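Local coordinates for BH2414 protein (Bacillus halodurans, PDB 3ON1) that is of unknown function but belongs to the ribosomal L7Ae/L30e/S12e/Gadd45 family and, like many of its relatives, may bind RNA, at residues L37-D43 with V63-R69; R17-E23 with R81-K87. One frame throughout, in Å; residues are numbered along the deposited sequence. Where two conformers were deposited one is given.

Contact 1 (L37-D43 with V63-R69)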
ATOM      1  N   LEU A  37      -5.223   0.844   4.434  1.00 14.54           N
ATOM      2  CA  LEU A  37      -4.618   1.722   3.429  1.00 13.78           C
ATOM      3  C   LEU A  37      -4.029   0.861   2.334  1.00 13.64           C
ATOM      4  O   LEU A  37      -3.403  -0.165   2.612  1.00 13.45           O
ATOM      5  CB  LEU A  37      -3.515   2.611   4.033  1.00 13.98           C
ATOM      6  CG  LEU A  37      -2.608   3.413   3.080  1.00 13.57           C
ATOM      7  CD1 LEU A  37      -3.361   4.540   2.371  1.00 15.26           C
ATOM      8  CD2 LEU A  37      -1.422   3.990   3.821  1.00 14.53           C
ATOM      9  N   VAL A  38      -4.230   1.283   1.090  1.00 13.66           N
ATOM     10  CA  VAL A  38      -3.568   0.647  -0.043  1.00 13.58           C
ATOM     11  C   VAL A  38      -2.619   1.647  -0.686  1.00 13.82           C
ATOM     12  O   VAL A  38      -2.980   2.792  -0.938  1.00 13.93           O
ATOM     13  CB  VAL A  38      -4.589   0.093  -1.064  1.00 13.62           C
ATOM     14  CG1 VAL A  38      -3.889  -0.392  -2.332  1.00 14.31           C
ATOM     15  CG2 VAL A  38      -5.387  -1.046  -0.429  1.00 14.38           C
ATOM     16  N   ILE A  39      -1.386   1.205  -0.901  1.00 13.82           N
ATOM     17  CA  ILE A  39      -0.388   1.984  -1.621  1.00 14.20           C
ATOM     18  C   ILE A  39      -0.140   1.323  -2.966  1.00 14.33           C
ATOM     19  O   ILE A  39       0.189   0.138  -3.030  1.00 14.47           O
ATOM     20  CB  ILE A  39       0.919   2.116  -0.813  1.00 14.41           C
ATOM     21  CG1 ILE A  39       0.673   2.966   0.441  1.00 14.79           C
ATOM     22  CG2 ILE A  39       2.031   2.726  -1.675  1.00 14.93           C
ATOM     23  CD1 ILE A  39       1.776   2.879   1.492  1.00 16.53           C
ATOM     24  N   LEU A  40      -0.325   2.093  -4.033  1.00 14.16           N
ATOM     25  CA  LEU A  40      -0.118   1.600  -5.389  1.00 14.30           C
ATOM     26  C   LEU A  40       1.084   2.286  -5.994  1.00 14.10           C
ATOM     27  O   LEU A  40       1.209   3.500  -5.907  1.00 14.10           O
ATOM     28  CB  LEU A  40      -1.327   1.919  -6.264  1.00 14.95           C
ATOM     29  CG  LEU A  40      -2.639   1.165  -6.118  1.00 16.38           C
ATOM     30  CD1 LEU A  40      -3.675   1.840  -6.993  1.00 17.38           C
ATOM     31  CD2 LEU A  40      -2.450  -0.279  -6.531  1.00 19.07           C
ATOM     32  N   SER A  41       1.963   1.512  -6.622  1.00 14.02           N
ATOM     33  CA  SER A  41       3.060   2.091  -7.383  1.00 14.48           C
ATOM     34  C   SER A  41       2.521   2.939  -8.529  1.00 14.80           C
ATOM     35  O   SER A  41       1.544   2.550  -9.180  1.00 14.77           O
ATOM     36  CB  SER A  41       3.947   0.987  -7.956  1.00 14.53           C
ATOM     37  OG  SER A  41       4.936   1.552  -8.798  1.00 15.42           O
ATOM     38  N   SER A  42       3.164   4.079  -8.789  1.00 15.09           N
ATOM     39  CA  SER A  42       2.836   4.874  -9.982  1.00 15.73           C
ATOM     40  C   SER A  42       2.977   4.066 -11.276  1.00 15.79           C
ATOM     41  O   SER A  42       2.326   4.375 -12.280  1.00 16.56           O
ATOM     42  CB  SER A  42       3.699   6.133 -10.062  1.00 16.23           C
ATOM     43  OG  SER A  42       3.469   6.978  -8.950  1.00 18.52           O
ATOM     44  N   ASP A  43       3.818   3.030 -11.211  0.50 16.25           N
ATOM     45  CA  ASP A  43       4.118   2.119 -12.320  0.50 16.52           C
ATOM     46  C   ASP A  43       3.051   1.086 -12.584  0.50 16.35           C
ATOM     47  O   ASP A  43       3.042   0.464 -13.649  0.50 16.34           O
ATOM     48  CB  ASP A  43       5.393   1.347 -12.012  0.50 17.21           C
ATOM     49  CG  ASP A  43       6.612   2.170 -12.204  0.50 18.03           C
ATOM     50  OD1 ASP A  43       7.619   1.885 -11.531  0.50 19.14           O
ATOM     51  OD2 ASP A  43       6.560   3.103 -13.031  0.50 20.08           O
ATOM     52  N   VAL A  63      -6.519   5.075  -0.890  1.00 19.01           N
ATOM     53  CA  VAL A  63      -5.551   4.543  -1.843  1.00 18.73           C
ATOM     54  C   VAL A  63      -4.608   5.671  -2.223  1.00 18.57           C
ATOM     55  O   VAL A  63      -5.051   6.757  -2.626  1.00 18.62           O
ATOM     56  CB  VAL A  63      -6.219   4.007  -3.136  1.00 19.21           C
ATOM     57  CG1 VAL A  63      -5.162   3.486  -4.118  1.00 18.98           C
ATOM     58  CG2 VAL A  63      -7.214   2.914  -2.826  1.00 20.03           C
ATOM     59  N   LYS A  64      -3.313   5.417  -2.096  1.00 17.99           N
ATOM     60  CA  LYS A  64      -2.308   6.375  -2.540  1.00 18.03           C
ATOM     61  C   LYS A  64      -1.578   5.804  -3.737  1.00 17.80           C
ATOM     62  O   LYS A  64      -1.275   4.612  -3.776  1.00 18.14           O
ATOM     63  CB  LYS A  64      -1.310   6.716  -1.421  1.00 18.29           C
ATOM     64  CG  LYS A  64      -1.948   7.235  -0.139  1.00 18.59           C
ATOM     65  CD  LYS A  64      -2.740   8.511  -0.362  1.00 19.47           C
ATOM     66  CE  LYS A  64      -3.604   8.817   0.848  1.00 20.79           C
ATOM     67  NZ  LYS A  64      -4.542   9.942   0.566  1.00 22.68           N
ATOM     68  N   VAL A  65      -1.322   6.652  -4.724  1.00 17.49           N
ATOM     69  CA  VAL A  65      -0.522   6.260  -5.877  1.00 17.47           C
ATOM     70  C   VAL A  65       0.796   7.019  -5.795  1.00 17.78           C
ATOM     71  O   VAL A  65       0.822   8.237  -5.956  1.00 18.56           O
ATOM     72  CB  VAL A  65      -1.252   6.530  -7.213  1.00 17.24           C
ATOM     73  CG1 VAL A  65      -0.371   6.116  -8.395  1.00 17.42           C
ATOM     74  CG2 VAL A  65      -2.582   5.788  -7.243  1.00 17.30           C
ATOM     75  N   VAL A  66       1.877   6.296  -5.518  1.00 18.12           N
ATOM     76  CA  VAL A  66       3.175   6.915  -5.211  1.00 18.68           C
ATOM     77  C   VAL A  66       4.372   6.098  -5.679  1.00 18.89           C
ATOM     78  O   VAL A  66       4.267   4.886  -5.889  1.00 19.29           O
ATOM     79  CB  VAL A  66       3.347   7.170  -3.689  1.00 19.08           C
ATOM     80  CG1 VAL A  66       2.530   8.356  -3.231  1.00 20.48           C
ATOM     81  CG2 VAL A  66       3.021   5.926  -2.881  1.00 19.79           C
ATOM     82  N   GLY A  67       5.509   6.775  -5.818  1.00 18.72           N
ATOM     83  CA  GLY A  67       6.801   6.132  -6.059  1.00 19.14           C
ATOM     84  C   GLY A  67       6.883   5.338  -7.342  1.00 18.79           C
ATOM     85  O   GLY A  67       6.300   5.705  -8.348  1.00 19.76           O
ATOM     86  N   ASN A  68       7.656   4.263  -7.303  1.00 18.16           N
ATOM     87  CA  ASN A  68       7.707   3.298  -8.386  1.00 17.29           C
ATOM     88  C   ASN A  68       7.909   1.929  -7.750  1.00 16.64           C
ATOM     89  O   ASN A  68       8.094   1.838  -6.529  1.00 16.93           O
ATOM     90  CB  ASN A  68       8.808   3.648  -9.395  1.00 17.29           C
ATOM     91  CG  ASN A  68      10.185   3.659  -8.778  1.00 17.71           C
ATOM     92  OD1 ASN A  68      10.526   2.780  -7.992  1.00 18.30           O
ATOM     93  ND2 ASN A  68      10.992   4.654  -9.134  1.00 19.99           N
ATOM     94  N   ARG A  69       7.864   0.869  -8.549  1.00 15.75           N
ATOM     95  CA  ARG A  69       7.902  -0.478  -7.980  1.00 15.52           C
ATOM     96  C   ARG A  69       9.258  -0.833  -7.362  1.00 15.30           C
ATOM     97  O   ARG A  69       9.323  -1.643  -6.439  1.00 15.10           O
ATOM     98  CB  ARG A  69       7.425  -1.534  -8.983  1.00 16.14           C
ATOM     99  CG  ARG A  69       8.321  -1.741 -10.197  1.00 16.55           C
ATOM    100  CD  ARG A  69       7.697  -2.754 -11.145  1.00 17.13           C
ATOM    101  NE  ARG A  69       6.464  -2.230 -11.729  1.00 19.02           N
ATOM    102  CZ  ARG A  69       5.618  -2.931 -12.479  1.00 20.34           C
ATOM    103  NH1 ARG A  69       5.836  -4.217 -12.735  1.00 21.75           N
ATOM    104  NH2 ARG A  69       4.533  -2.345 -12.955  1.00 21.51           N
TER
HETATM  105  O   HOH W   1       5.451   8.614  -8.052  1.00 47.18           O
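Val63 packs on Leu40 in a parallel strand pair. Strands 37-41 and 63-66 belong to a beta-alpha-beta unit whose crossover is helix 46-59. CG1 of Val63, anti to the backbone N (chi1 179°), meets Leu40 CD1 at 3.6 Å. Helix 46-59 covers this face through Leu52, Leu53 and Cys56. Lys64 joins mainly through its backbone. Its N donates to Val38 O at 2.9 Å, and its O takes Leu40 N at 2.7 Å, almost in line. Its side chain lies on the other face, where it crosses the Leu37 side chain at about a right angle, CG to Leu37 CD1 3.9 Å; NZ continues to a salt bridge with Asp100. Val65 returns to the Val63 side and sets CG2 against Leu40 CD1. Val66 N reaches Leu40 O at 2.9 Å, while its CG2 touches Ile39 CG2 at 3.6 Å. Ser42 N approaches Val66 O from above the carbonyl plane. A water bridges Gly67 O and Ser42 OG. Asn68 is the N-cap of helix 69-75, its OD1 taking Met71 N. Nearby, Ser41 OG accepts from Asp43 N at 3.0 Å, an ST turn. With an alanine at this serine, Asp43 N would probably lose its acceptor and the turn would be freer to open. In the Asp43 conformer described, OD1 lies 3.2 Å from Arg69 N, which meets it on the anti side, 27° out of the carboxylate plane.

Contact 2 (R17-E23 with R81-K87)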
ATOM      1  N   ARG A  17       5.560  -7.093  10.226  1.00 15.61           N
ATOM      2  CA  ARG A  17       4.668  -8.004   9.480  1.00 15.59           C
ATOM      3  C   ARG A  17       3.259  -7.441   9.317  1.00 15.07           C
ATOM      4  O   ARG A  17       2.267  -8.172   9.364  1.00 15.47           O
ATOM      5  CB  ARG A  17       4.651  -9.419  10.090  1.00 16.09           C
ATOM      6  CG  ARG A  17       6.027 -10.073  10.081  1.00 18.94           C
ATOM      7  CD  ARG A  17       5.991 -11.548  10.397  1.00 23.30           C
ATOM      8  NE  ARG A  17       7.345 -12.098  10.408  1.00 27.48           N
ATOM      9  CZ  ARG A  17       7.639 -13.390  10.284  1.00 29.32           C
ATOM     10  NH1 ARG A  17       6.677 -14.293  10.124  1.00 30.79           N
ATOM     11  NH2 ARG A  17       8.907 -13.778  10.311  1.00 30.84           N
ATOM     12  N   GLN A  18       3.182  -6.130   9.108  1.00 14.51           N
ATOM     13  CA  GLN A  18       1.898  -5.449   8.988  1.00 13.91           C
ATOM     14  C   GLN A  18       1.557  -5.106   7.543  1.00 14.12           C
ATOM     15  O   GLN A  18       0.691  -4.273   7.290  1.00 13.99           O
ATOM     16  CB  GLN A  18       1.880  -4.186   9.853  1.00 13.82           C
ATOM     17  CG  GLN A  18       1.988  -4.477  11.347  1.00 14.09           C
ATOM     18  CD  GLN A  18       0.900  -5.426  11.812  1.00 14.97           C
ATOM     19  OE1 GLN A  18      -0.282  -5.138  11.651  1.00 15.75           O
ATOM     20  NE2 GLN A  18       1.294  -6.575  12.357  1.00 15.56           N
ATOM     21  N   LEU A  19       2.237  -5.753   6.600  1.00 13.93           N
ATOM     22  CA  LEU A  19       1.961  -5.521   5.182  1.00 14.00           C
ATOM     23  C   LEU A  19       1.598  -6.784   4.426  1.00 14.28           C
ATOM     24  O   LEU A  19       2.071  -7.883   4.754  1.00 15.18           O
ATOM     25  CB  LEU A  19       3.169  -4.880   4.490  1.00 13.94           C
ATOM     26  CG  LEU A  19       3.724  -3.573   5.053  1.00 13.73           C
ATOM     27  CD1 LEU A  19       4.942  -3.188   4.230  1.00 14.64           C
ATOM     28  CD2 LEU A  19       2.704  -2.460   4.998  1.00 13.98           C
ATOM     29  N   LEU A  20       0.738  -6.604   3.423  0.50 14.07           N
ATOM     30  CA  LEU A  20       0.441  -7.610   2.410  0.50 14.15           C
ATOM     31  C   LEU A  20       0.823  -7.032   1.052  0.50 14.27           C
ATOM     32  O   LEU A  20       0.795  -5.815   0.870  0.50 14.00           O
ATOM     33  CB  LEU A  20      -1.049  -7.957   2.421  0.50 14.02           C
ATOM     34  CG  LEU A  20      -1.520  -8.749   3.639  0.50 14.28           C
ATOM     35  CD1 LEU A  20      -3.021  -8.976   3.587  0.50 14.33           C
ATOM     36  CD2 LEU A  20      -0.781 -10.073   3.726  0.50 14.67           C
ATOM     37  N   THR A  21       1.203  -7.889   0.107  1.00 14.77           N
ATOM     38  CA  THR A  21       1.453  -7.417  -1.248  1.00 15.10           C
ATOM     39  C   THR A  21       0.758  -8.292  -2.266  1.00 15.63           C
ATOM     40  O   THR A  21       0.387  -9.434  -1.970  1.00 16.03           O
ATOM     41  CB  THR A  21       2.965  -7.328  -1.578  1.00 15.37           C
ATOM     42  OG1 THR A  21       3.542  -8.640  -1.630  1.00 16.42           O
ATOM     43  CG2 THR A  21       3.704  -6.462  -0.552  1.00 15.92           C
ATOM     44  N   GLY A  22       0.594  -7.749  -3.467  1.00 15.72           N
ATOM     45  CA  GLY A  22      -0.022  -8.486  -4.563  1.00 16.99           C
ATOM     46  C   GLY A  22      -1.459  -8.069  -4.747  1.00 17.42           C
ATOM     47  O   GLY A  22      -2.213  -7.973  -3.782  1.00 17.20           O
ATOM     48  N   GLU A  23      -1.833  -7.823  -5.997  1.00 18.34           N
ATOM     49  CA  GLU A  23      -3.156  -7.320  -6.323  1.00 19.49           C
ATOM     50  C   GLU A  23      -4.292  -8.170  -5.738  1.00 19.60           C
ATOM     51  O   GLU A  23      -5.159  -7.636  -5.052  1.00 19.66           O
ATOM     52  CB  GLU A  23      -3.302  -7.186  -7.837  1.00 19.79           C
ATOM     53  CG  GLU A  23      -4.592  -6.542  -8.287  1.00 22.34           C
ATOM     54  CD  GLU A  23      -4.684  -6.435  -9.793  1.00 25.43           C
ATOM     55  OE1 GLU A  23      -3.636  -6.504 -10.468  1.00 27.22           O
ATOM     56  OE2 GLU A  23      -5.805  -6.278 -10.299  1.00 27.73           O
ATOM     57  N   ARG A  81       7.673  -4.144  -5.834  1.00 17.30           N
ATOM     58  CA  ARG A  81       6.275  -4.355  -5.449  1.00 16.28           C
ATOM     59  C   ARG A  81       5.384  -3.294  -6.075  1.00 15.36           C
ATOM     60  O   ARG A  81       5.780  -2.133  -6.180  1.00 15.32           O
ATOM     61  CB  ARG A  81       6.108  -4.356  -3.921  1.00 16.59           C
ATOM     62  CG  ARG A  81       6.641  -5.607  -3.210  1.00 17.45           C
ATOM     63  CD  ARG A  81       5.931  -6.863  -3.681  1.00 18.08           C
ATOM     64  NE  ARG A  81       6.341  -8.038  -2.911  1.00 20.47           N
ATOM     65  CZ  ARG A  81       7.371  -8.819  -3.220  1.00 21.04           C
ATOM     66  NH1 ARG A  81       8.113  -8.563  -4.289  1.00 21.68           N
ATOM     67  NH2 ARG A  81       7.657  -9.865  -2.458  1.00 22.09           N
ATOM     68  N   VAL A  82       4.189  -3.680  -6.527  0.50 15.11           N
ATOM     69  CA  VAL A  82       3.248  -2.699  -7.093  0.50 14.90           C
ATOM     70  C   VAL A  82       2.036  -2.414  -6.206  0.50 14.65           C
ATOM     71  O   VAL A  82       1.527  -1.292  -6.196  0.50 14.78           O
ATOM     72  CB  VAL A  82       2.767  -3.061  -8.526  0.50 15.01           C
ATOM     73  CG1 VAL A  82       3.842  -2.727  -9.542  0.50 15.26           C
ATOM     74  CG2 VAL A  82       2.373  -4.520  -8.616  0.50 15.84           C
ATOM     75  N   VAL A  83       1.564  -3.419  -5.474  1.00 14.26           N
ATOM     76  CA  VAL A  83       0.377  -3.229  -4.634  1.00 14.08           C
ATOM     77  C   VAL A  83       0.701  -3.631  -3.208  1.00 13.96           C
ATOM     78  O   VAL A  83       1.079  -4.771  -2.953  1.00 13.94           O
ATOM     79  CB  VAL A  83      -0.830  -4.070  -5.132  1.00 14.27           C
ATOM     80  CG1 VAL A  83      -2.059  -3.803  -4.260  1.00 14.38           C
ATOM     81  CG2 VAL A  83      -1.132  -3.799  -6.596  1.00 14.93           C
ATOM     82  N   ILE A  84       0.548  -2.682  -2.287  1.00 13.65           N
ATOM     83  CA  ILE A  84       0.787  -2.922  -0.872  1.00 13.30           C
ATOM     84  C   ILE A  84      -0.467  -2.589  -0.078  1.00 13.04           C
ATOM     85  O   ILE A  84      -1.063  -1.525  -0.258  1.00 13.51           O
ATOM     86  CB  ILE A  84       1.978  -2.085  -0.342  1.00 13.68           C
ATOM     87  CG1 ILE A  84       3.260  -2.474  -1.087  1.00 14.22           C
ATOM     88  CG2 ILE A  84       2.128  -2.245   1.184  1.00 13.84           C
ATOM     89  CD1 ILE A  84       4.467  -1.597  -0.775  1.00 16.47           C
ATOM     90  N   GLY A  85      -0.860  -3.510   0.793  1.00 12.67           N
ATOM     91  CA  GLY A  85      -1.947  -3.267   1.744  1.00 12.54           C
ATOM     92  C   GLY A  85      -1.418  -3.190   3.165  1.00 12.57           C
ATOM     93  O   GLY A  85      -0.635  -4.044   3.594  1.00 13.23           O
ATOM     94  N   VAL A  86      -1.845  -2.168   3.899  1.00 12.52           N
ATOM     95  CA  VAL A  86      -1.379  -1.955   5.268  1.00 12.78           C
ATOM     96  C   VAL A  86      -2.413  -2.482   6.271  1.00 13.30           C
ATOM     97  O   VAL A  86      -3.583  -2.074   6.247  1.00 13.79           O
ATOM     98  CB  VAL A  86      -1.050  -0.461   5.514  1.00 12.21           C
ATOM     99  CG1 VAL A  86      -0.449  -0.256   6.906  1.00 12.53           C
ATOM    100  CG2 VAL A  86      -0.098   0.047   4.446  1.00 12.49           C
ATOM    101  N   LYS A  87      -1.968  -3.376   7.151  1.00 13.88           N
ATOM    102  CA  LYS A  87      -2.861  -4.123   8.046  1.00 14.59           C
ATOM    103  C   LYS A  87      -3.025  -3.492   9.417  1.00 14.59           C
ATOM    104  O   LYS A  87      -3.835  -3.960  10.231  1.00 15.67           O
ATOM    105  CB  LYS A  87      -2.374  -5.565   8.222  1.00 14.96           C
ATOM    106  CG  LYS A  87      -2.300  -6.370   6.933  1.00 17.20           C
ATOM    107  CD  LYS A  87      -2.211  -7.864   7.192  1.00 21.45           C
ATOM    108  CE  LYS A  87      -0.964  -8.235   7.958  1.00 23.31           C
ATOM    109  NZ  LYS A  87      -0.741  -9.707   7.931  1.00 25.99           N
TER
HETATM  110  O   HOH W   2       0.980 -10.167  10.686  1.00 34.17           O
HETATM  111  O   HOH W   3       1.835 -10.325   7.082  1.00 41.53           O
HETATM  112  O   HOH W   4      -2.415  -6.782  11.688  1.00 28.42           O
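Leu20 and Gly85 form the hydrogen-bonded pair of two antiparallel strands, 19-21 and 83-86, whose directions differ by 153°: Leu20 N donates to Gly85 O at 2.9 Å, and Gly85 N returns a bond to Leu20 O at 2.8 Å. The ladder continues at both ends, with Lys87 N on Gln18 O and Gly22 N on Val83 O. The non-hydrogen-bonded pairs are Leu19 with Val86 and Thr21 with Ile84. On their face, Leu19 and Val86 lie side by side, and CD2 of Leu19 touches Val86 CG2 at 3.8 Å. The same methyl reaches Ile84 CG2 at 3.9 Å. Leu10 of helix 5-15 covers Leu19 and Ile84, and Leu95 of helix 89-100 covers Val86. This is one side of the alpha/beta/alpha sandwich of the L7Ae/L30e family, and strand 19-21 is an edge of its mixed sheet. On the opposite face, Gly85 has no side chain to offer. There the aliphatic chain of Lys87 crosses Leu20 at about a right angle, with CD 3.7 Å from Leu20 CG in the given conformer. A bend at chi3 brings Lys87 CE to 3.5 Å from Arg17 O. NZ then shares two waters with Arg17 O. At the other end, Gly22 is the N-cap of helix 23-31, and Val83 CG2 lies against the first turn at Glu23. Thr21 OG1 sits between its backbone N and carbonyl carbon (chi1 68°). From there it accepts Arg81 NE at 3.1 Å, tilted 25° from the guanidinium plane.

Contacts 1 and 2 build the two flanks of one mixed sheet. Contact 1 adds the edge strand 63-66 to strand 37-41, and contact 2 adds the edge strand 19-21 to strand 83-86. The inner strands 37-41 and 83-86 are antiparallel neighbours, probably hydrogen-bonded from Ile39 N to Ile84 O at 2.8 Å. In both contacts the inner strand is buried and the outer one is more exposed. The order of elements differs: contact 1 pairs the parallel strands of one beta-alpha-beta unit, while contact 2 is an antiparallel pair that brings distant parts of the chain together. Their polar ends differ too. Contact 1 ends at an ST turn and at the N-cap of helix 69-75; contact 2 ends in water-bridged Lys87 and an Arg81-Thr21 hydrogen bond.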